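PDB 5LFZ: ArCE4A from Arthrobacter sp. AW19M34-1, which probably removes acetyl groups from N-acetylated polysaccharides such as chitin, as a metal-dependent deacetylase of carbohydrate esterase family 4. Local coordinates for residues V19-F31 with L190-L203. Numbering follows the deposited sequence.
Sequences VDCATTKCVALTF and LHDAGYTLVTVDQL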
ATOM      1  N   VAL A  19      -3.382  -1.868  18.140  1.00 49.77           N
ATOM      2  CA  VAL A  19      -3.941  -3.182  17.838  1.00 52.20           C
ATOM      3  C   VAL A  19      -2.883  -4.282  17.953  1.00 48.64           C
ATOM      4  O   VAL A  19      -1.755  -4.122  17.492  1.00 53.67           O
ATOM      5  CB  VAL A  19      -4.553  -3.219  16.415  1.00 51.04           C
ATOM      6  CG1 VAL A  19      -5.330  -4.510  16.199  1.00 51.78           C
ATOM      7  CG2 VAL A  19      -5.455  -2.016  16.189  1.00 52.68           C
ATOM      8  N   ASP A  20      -3.254  -5.397  18.573  1.00 47.08           N
ATOM      9  CA  ASP A  20      -2.363  -6.547  18.671  1.00 46.93           C
ATOM     10  C   ASP A  20      -2.763  -7.606  17.650  1.00 42.54           C
ATOM     11  O   ASP A  20      -3.674  -8.394  17.891  1.00 47.76           O
ATOM     12  CB  ASP A  20      -2.389  -7.127  20.089  1.00 53.74           C
ATOM     13  CG  ASP A  20      -1.589  -8.412  20.212  1.00 60.58           C
ATOM     14  OD1 ASP A  20      -0.684  -8.636  19.383  1.00 61.17           O
ATOM     15  OD2 ASP A  20      -1.863  -9.197  21.146  1.00 59.83           O
ATOM     16  N   CYS A  21      -2.072  -7.627  16.512  1.00 39.01           N
ATOM     17  CA  CYS A  21      -2.421  -8.535  15.422  1.00 35.81           C
ATOM     18  C   CYS A  21      -1.902  -9.954  15.623  1.00 38.06           C
ATOM     19  O   CYS A  21      -2.110 -10.824  14.775  1.00 38.76           O
ATOM     20  CB  CYS A  21      -1.905  -7.983  14.093  1.00 31.53           C
ATOM     21  SG  CYS A  21      -2.706  -6.451  13.609  1.00 35.78           S
ATOM     22  N   ALA A  22      -1.227 -10.192  16.743  1.00 41.54           N
ATOM     23  CA  ALA A  22      -0.822 -11.546  17.095  1.00 47.88           C
ATOM     24  C   ALA A  22      -2.033 -12.323  17.599  1.00 51.36           C
ATOM     25  O   ALA A  22      -2.090 -13.549  17.498  1.00 53.56           O
ATOM     26  CB  ALA A  22       0.280 -11.524  18.141  1.00 49.22           C
ATOM     27  N   THR A  23      -3.008 -11.593  18.130  1.00 51.60           N
ATOM     28  CA  THR A  23      -4.223 -12.194  18.663  1.00 59.61           C
ATOM     29  C   THR A  23      -5.461 -11.753  17.882  1.00 62.27           C
ATOM     30  O   THR A  23      -6.338 -12.565  17.580  1.00 66.43           O
ATOM     31  CB  THR A  23      -4.411 -11.836  20.145  1.00 61.71           C
ATOM     32  OG1 THR A  23      -4.530 -10.415  20.281  1.00 60.11           O
ATOM     33  CG2 THR A  23      -3.223 -12.316  20.958  1.00 64.88           C
ATOM     34  N   THR A  24      -5.524 -10.464  17.562  1.00 50.23           N
ATOM     35  CA  THR A  24      -6.655  -9.894  16.833  1.00 47.05           C
ATOM     36  C   THR A  24      -6.557 -10.238  15.349  1.00 39.36           C
ATOM     37  O   THR A  24      -5.469 -10.268  14.778  1.00 41.35           O
ATOM     38  CB  THR A  24      -6.724  -8.358  17.023  1.00 51.93           C
ATOM     39  OG1 THR A  24      -6.817  -8.056  18.422  1.00 59.19           O
ATOM     40  CG2 THR A  24      -7.927  -7.756  16.308  1.00 49.03           C
ATOM     41  N   LYS A  25      -7.698 -10.528  14.730  0.62 34.88           N
ATOM     42  CA  LYS A  25      -7.721 -10.887  13.316  0.62 35.14           C
ATOM     43  C   LYS A  25      -7.565  -9.647  12.448  0.62 33.07           C
ATOM     44  O   LYS A  25      -8.521  -8.906  12.212  0.62 34.17           O
ATOM     45  CB  LYS A  25      -9.009 -11.624  12.969  0.62 33.65           C
ATOM     46  CG  LYS A  25      -9.199 -12.911  13.748  0.62 34.23           C
ATOM     47  CD  LYS A  25     -10.557 -13.513  13.463  0.62 34.96           C
ATOM     48  CE  LYS A  25     -11.214 -14.005  14.737  0.62 39.61           C
ATOM     49  NZ  LYS A  25     -12.514 -14.669  14.447  0.62 46.69           N
ATOM     50  N   CYS A  26      -6.344  -9.437  11.978  1.00 33.22           N
ATOM     51  CA  CYS A  26      -5.985  -8.239  11.220  1.00 29.86           C
ATOM     52  C   CYS A  26      -5.887  -8.428   9.713  1.00 26.86           C
ATOM     53  O   CYS A  26      -5.494  -9.483   9.221  1.00 31.38           O
ATOM     54  CB  CYS A  26      -4.641  -7.685  11.715  1.00 33.56           C
ATOM     55  SG  CYS A  26      -4.643  -7.061  13.407  1.00 34.37           S
ATOM     56  N   VAL A  27      -6.251  -7.369   8.998  0.68 23.25           N
ATOM     57  CA  VAL A  27      -6.113  -7.288   7.553  0.68 25.00           C
ATOM     58  C   VAL A  27      -5.564  -5.903   7.211  0.68 25.42           C
ATOM     59  O   VAL A  27      -5.948  -4.918   7.848  0.68 25.06           O
ATOM     60  CB  VAL A  27      -7.463  -7.531   6.845  0.68 26.15           C
ATOM     61  CG1 VAL A  27      -7.413  -7.085   5.399  0.68 27.31           C
ATOM     62  CG2 VAL A  27      -7.856  -9.001   6.943  0.68 24.64           C
ATOM     63  N   ALA A  28      -4.658  -5.821   6.237  1.00 20.70           N
ATOM     64  CA  ALA A  28      -4.179  -4.521   5.775  1.00 21.39           C
ATOM     65  C   ALA A  28      -4.672  -4.211   4.367  1.00 20.84           C
ATOM     66  O   ALA A  28      -4.318  -4.903   3.410  1.00 23.38           O
ATOM     67  CB  ALA A  28      -2.653  -4.471   5.825  1.00 21.55           C
ATOM     68  N   LEU A  29      -5.503  -3.179   4.244  1.00 21.73           N
ATOM     69  CA  LEU A  29      -5.900  -2.657   2.933  1.00 21.42           C
ATOM     70  C   LEU A  29      -4.753  -1.841   2.373  1.00 22.14           C
ATOM     71  O   LEU A  29      -4.235  -0.957   3.058  1.00 19.81           O
ATOM     72  CB  LEU A  29      -7.146  -1.777   3.035  1.00 24.61           C
ATOM     73  CG  LEU A  29      -8.428  -2.400   3.578  1.00 28.71           C
ATOM     74  CD1 LEU A  29      -9.582  -1.414   3.432  1.00 30.57           C
ATOM     75  CD2 LEU A  29      -8.715  -3.702   2.858  1.00 29.84           C
ATOM     76  N   THR A  30      -4.340  -2.129   1.143  1.00 21.27           N
ATOM     77  CA  THR A  30      -3.252  -1.374   0.532  1.00 22.75           C
ATOM     78  C   THR A  30      -3.644  -0.902  -0.869  1.00 21.46           C
ATOM     79  O   THR A  30      -4.403  -1.569  -1.585  1.00 20.31           O
ATOM     80  CB  THR A  30      -1.926  -2.192   0.476  1.00 19.77           C
ATOM     81  OG1 THR A  30      -2.042  -3.265  -0.463  1.00 22.29           O
ATOM     82  CG2 THR A  30      -1.568  -2.758   1.854  1.00 21.26           C
ATOM     83  N   PHE A  31      -3.143   0.271  -1.238  1.00 18.99           N
ATOM     84  CA  PHE A  31      -3.480   0.897  -2.516  1.00 18.98           C
ATOM     85  C   PHE A  31      -2.219   1.325  -3.249  1.00 23.88           C
ATOM     86  O   PHE A  31      -1.418   2.089  -2.707  1.00 21.77           O
ATOM     87  CB  PHE A  31      -4.385   2.109  -2.305  1.00 22.04           C
ATOM     88  CG  PHE A  31      -5.706   1.785  -1.665  1.00 25.24           C
ATOM     89  CD1 PHE A  31      -6.788   1.388  -2.436  1.00 23.60           C
ATOM     90  CD2 PHE A  31      -5.864   1.877  -0.291  1.00 24.05           C
ATOM     91  CE1 PHE A  31      -7.998   1.100  -1.845  1.00 24.98           C
ATOM     92  CE2 PHE A  31      -7.072   1.584   0.304  1.00 23.91           C
ATOM     93  CZ  PHE A  31      -8.140   1.194  -0.473  1.00 26.09           C
ATOM     94  N   LEU A 190     -15.626  -6.411   5.431  1.00 25.28           N
ATOM     95  CA  LEU A 190     -14.489  -6.944   6.177  1.00 22.50           C
ATOM     96  C   LEU A 190     -14.737  -6.822   7.682  1.00 27.03           C
ATOM     97  O   LEU A 190     -14.432  -7.740   8.447  1.00 25.52           O
ATOM     98  CB  LEU A 190     -13.187  -6.233   5.781  1.00 23.54           C
ATOM     99  CG  LEU A 190     -12.633  -6.637   4.410  1.00 24.34           C
ATOM    100  CD1 LEU A 190     -11.500  -5.712   4.005  1.00 28.66           C
ATOM    101  CD2 LEU A 190     -12.178  -8.099   4.412  1.00 25.31           C
ATOM    102  N   HIS A 191     -15.308  -5.699   8.106  1.00 26.93           N
ATOM    103  CA  HIS A 191     -15.720  -5.552   9.498  1.00 25.60           C
ATOM    104  C   HIS A 191     -16.757  -6.600   9.886  1.00 26.04           C
ATOM    105  O   HIS A 191     -16.654  -7.231  10.936  1.00 27.46           O
ATOM    106  CB  HIS A 191     -16.287  -4.158   9.751  1.00 27.89           C
ATOM    107  CG  HIS A 191     -15.242  -3.103   9.925  1.00 25.69           C
ATOM    108  ND1 HIS A 191     -15.519  -1.757   9.820  1.00 28.00           N
ATOM    109  CD2 HIS A 191     -13.919  -3.194  10.205  1.00 27.23           C
ATOM    110  CE1 HIS A 191     -14.414  -1.064  10.031  1.00 28.01           C
ATOM    111  NE2 HIS A 191     -13.429  -1.913  10.263  1.00 28.69           N
ATOM    112  N   ASP A 192     -17.761  -6.782   9.036  1.00 27.31           N
ATOM    113  CA  ASP A 192     -18.825  -7.728   9.331  1.00 25.43           C
ATOM    114  C   ASP A 192     -18.280  -9.157   9.355  1.00 25.21           C
ATOM    115  O   ASP A 192     -18.845 -10.036  10.001  1.00 29.47           O
ATOM    116  CB  ASP A 192     -19.951  -7.600   8.308  1.00 30.04           C
ATOM    117  CG  ASP A 192     -21.192  -8.353   8.721  1.00 29.22           C
ATOM    118  OD1 ASP A 192     -21.471  -8.426   9.934  1.00 30.91           O
ATOM    119  OD2 ASP A 192     -21.896  -8.869   7.835  1.00 27.18           O
ATOM    120  N   ALA A 193     -17.168  -9.374   8.660  1.00 27.46           N
ATOM    121  CA  ALA A 193     -16.534 -10.685   8.621  1.00 28.68           C
ATOM    122  C   ALA A 193     -15.584 -10.897   9.806  1.00 29.64           C
ATOM    123  O   ALA A 193     -14.955 -11.954   9.924  1.00 30.06           O
ATOM    124  CB  ALA A 193     -15.790 -10.867   7.309  1.00 29.25           C
ATOM    125  N   GLY A 194     -15.483  -9.893  10.674  1.00 26.81           N
ATOM    126  CA  GLY A 194     -14.754 -10.017  11.929  1.00 26.58           C
ATOM    127  C   GLY A 194     -13.327  -9.497  11.928  1.00 27.53           C
ATOM    128  O   GLY A 194     -12.584  -9.708  12.888  1.00 28.61           O
ATOM    129  N   TYR A 195     -12.944  -8.805  10.860  1.00 26.66           N
ATOM    130  CA  TYR A 195     -11.580  -8.300  10.738  1.00 26.82           C
ATOM    131  C   TYR A 195     -11.401  -6.904  11.303  1.00 27.24           C
ATOM    132  O   TYR A 195     -12.330  -6.092  11.322  1.00 28.65           O
ATOM    133  CB  TYR A 195     -11.144  -8.304   9.272  1.00 24.35           C
ATOM    134  CG  TYR A 195     -11.113  -9.684   8.676  1.00 29.25           C
ATOM    135  CD1 TYR A 195     -10.152 -10.604   9.065  1.00 38.88           C
ATOM    136  CD2 TYR A 195     -12.051 -10.074   7.736  1.00 32.06           C
ATOM    137  CE1 TYR A 195     -10.124 -11.878   8.525  1.00 44.07           C
ATOM    138  CE2 TYR A 195     -12.033 -11.341   7.191  1.00 36.50           C
ATOM    139  CZ  TYR A 195     -11.071 -12.241   7.590  1.00 40.40           C
ATOM    140  OH  TYR A 195     -11.062 -13.506   7.047  1.00 39.97           O
ATOM    141  N   THR A 196     -10.182  -6.640  11.764  1.00 23.67           N
ATOM    142  CA  THR A 196      -9.760  -5.313  12.178  1.00 28.36           C
ATOM    143  C   THR A 196      -8.794  -4.805  11.120  1.00 25.73           C
ATOM    144  O   THR A 196      -7.879  -5.520  10.726  1.00 25.15           O
ATOM    145  CB  THR A 196      -9.098  -5.335  13.561  1.00 24.58           C
ATOM    146  OG1 THR A 196     -10.073  -5.700  14.548  1.00 27.31           O
ATOM    147  CG2 THR A 196      -8.505  -3.968  13.912  1.00 27.49           C
ATOM    148  N   LEU A 197      -9.025  -3.591  10.634  1.00 22.56           N
ATOM    149  CA  LEU A 197      -8.252  -3.072   9.512  1.00 21.79           C
ATOM    150  C   LEU A 197      -7.109  -2.228  10.053  1.00 23.12           C
ATOM    151  O   LEU A 197      -7.322  -1.337  10.876  1.00 25.43           O
ATOM    152  CB  LEU A 197      -9.147  -2.267   8.573  1.00 26.87           C
ATOM    153  CG  LEU A 197     -10.412  -3.026   8.143  1.00 31.24           C
ATOM    154  CD1 LEU A 197     -11.293  -2.203   7.226  1.00 36.13           C
ATOM    155  CD2 LEU A 197     -10.047  -4.318   7.462  1.00 36.84           C
ATOM    156  N   VAL A 198      -5.893  -2.525   9.603  1.00 21.54           N
ATOM    157  CA  VAL A 198      -4.691  -1.911  10.170  1.00 21.78           C
ATOM    158  C   VAL A 198      -3.722  -1.459   9.085  1.00 22.84           C
ATOM    159  O   VAL A 198      -3.851  -1.850   7.932  1.00 24.35           O
ATOM    160  CB  VAL A 198      -3.937  -2.886  11.108  1.00 23.59           C
ATOM    161  CG1 VAL A 198      -4.807  -3.308  12.286  1.00 26.75           C
ATOM    162  CG2 VAL A 198      -3.430  -4.102  10.331  1.00 28.67           C
ATOM    163  N   THR A 199      -2.742  -0.641   9.462  1.00 22.70           N
ATOM    164  CA  THR A 199      -1.670  -0.295   8.535  1.00 23.32           C
ATOM    165  C   THR A 199      -0.692  -1.460   8.460  1.00 21.87           C
ATOM    166  O   THR A 199      -0.730  -2.355   9.299  1.00 25.16           O
ATOM    167  CB  THR A 199      -0.914   0.970   8.965  1.00 24.60           C
ATOM    168  OG1 THR A 199      -0.307   0.745  10.243  1.00 26.61           O
ATOM    169  CG2 THR A 199      -1.862   2.161   9.048  1.00 24.09           C
ATOM    170  N   VAL A 200       0.176  -1.451   7.455  1.00 23.09           N
ATOM    171  CA  VAL A 200       1.165  -2.507   7.299  1.00 24.63           C
ATOM    172  C   VAL A 200       2.084  -2.560   8.519  1.00 26.64           C
ATOM    173  O   VAL A 200       2.442  -3.642   9.001  1.00 27.62           O
ATOM    174  CB  VAL A 200       1.983  -2.304   6.000  1.00 23.01           C
ATOM    175  CG1 VAL A 200       3.213  -3.181   5.985  1.00 25.11           C
ATOM    176  CG2 VAL A 200       1.106  -2.586   4.780  1.00 24.05           C
ATOM    177  N   ASP A 201       2.424  -1.387   9.043  1.00 26.13           N
ATOM    178  CA  ASP A 201       3.259  -1.286  10.233  1.00 29.02           C
ATOM    179  C   ASP A 201       2.637  -2.050  11.399  1.00 28.33           C
ATOM    180  O   ASP A 201       3.292  -2.878  12.029  1.00 32.85           O
ATOM    181  CB  ASP A 201       3.463   0.178  10.608  1.00 33.49           C
ATOM    182  CG  ASP A 201       4.574   0.365  11.604  1.00 46.36           C
ATOM    183  OD1 ASP A 201       5.734   0.537  11.177  1.00 57.58           O
ATOM    184  OD2 ASP A 201       4.285   0.327  12.817  1.00 52.04           O
ATOM    185  N   GLN A 202       1.363  -1.777  11.667  1.00 25.83           N
ATOM    186  CA  GLN A 202       0.641  -2.462  12.737  1.00 29.64           C
ATOM    187  C   GLN A 202       0.553  -3.962  12.491  1.00 28.81           C
ATOM    188  O   GLN A 202       0.679  -4.759  13.422  1.00 32.00           O
ATOM    189  CB  GLN A 202      -0.769  -1.895  12.887  1.00 35.48           C
ATOM    190  CG  GLN A 202      -0.844  -0.414  13.206  1.00 37.39           C
ATOM    191  CD  GLN A 202      -2.280   0.084  13.229  1.00 46.06           C
ATOM    192  OE1 GLN A 202      -2.890   0.307  12.181  1.00 38.38           O
ATOM    193  NE2 GLN A 202      -2.833   0.243  14.429  1.00 52.20           N
ATOM    194  N   LEU A 203       0.331  -4.333  11.233  1.00 26.33           N
ATOM    195  CA  LEU A 203       0.170  -5.731  10.857  1.00 30.19           C
ATOM    196  C   LEU A 203       1.411  -6.541  11.208  1.00 31.50           C
ATOM    197  O   LEU A 203       1.309  -7.673  11.688  1.00 36.49           O
ATOM    198  CB  LEU A 203      -0.135  -5.854   9.362  1.00 27.70           C
ATOM    199  CG  LEU A 203      -0.385  -7.281   8.874  1.00 30.47           C
ATOM    200  CD1 LEU A 203      -1.671  -7.828   9.465  1.00 37.25           C
ATOM    201  CD2 LEU A 203      -0.437  -7.314   7.366  1.00 30.44           C
TER
HETATM  202  O   HOH W   1       0.282  -5.662  15.820  1.00 47.05           O
HETATM  203  O   HOH W   2      -2.931  -1.094   5.443  1.00 23.98           O
HETATM  204  O   HOH W   3      -6.243  -1.481   6.420  1.00 24.16           O
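V198 presses its CG1 methyl against the disulfide of C21 and C26, 3.9 Å from C26 SG and 4.0 Å from C21 SG. With that methyl anti to its carbonyl carbon (chi1 -61°), CG2 falls between N and C, where it meets C26 CB and V27 O. V19, the first modelled residue, crosses over V198 CG1, its CG1 meeting T196 CG2 tip to tip while its CG2 lies against Q202 NE2. L203 divides its methyls between two strand residues, CD1 to C26 CB (3.7 Å) and CD2 to A28 CB.

Strand 26-32 runs parallel to 196-197, and three bonds join them: T196 N to K25 O, V27 N to T196 O and V198 N to V27 O, the first nearly straight at 169°. Past V198 the chains part; two waters fill in, one linking V198 O to L29 N, the other reaching L29 O. A further water bridges Q202 O to V19 O and C21 N.

On the V27 and L197 face, CG2 of one of the two V27 conformers lies over the Y195 ring (CH-pi, 4.0 Å from the centroid), with K25 O at the ring edge. L29 and L190 lie alongside, pointing opposite ways, with L29 CD2 3.6 Å from L190 CD1, tying the strand to helix 177-192. That helix ends in a Schellman motif at G194, whose positive phi leads the chain into strand 196-197. T199 N to Q202 OE1 and the weak Q202 N to T199 OG1 form a capping box starting helix 200-203.

D33, just after strand 26-32, binds the nickel ion with H82 and H86. Strand 168-173, helix 177-192 and strand 196-197 form a beta-alpha-beta crossover past the intervening strand 26-32, characteristic of the distorted beta/alpha barrel of NodB-type polysaccharide deacetylases.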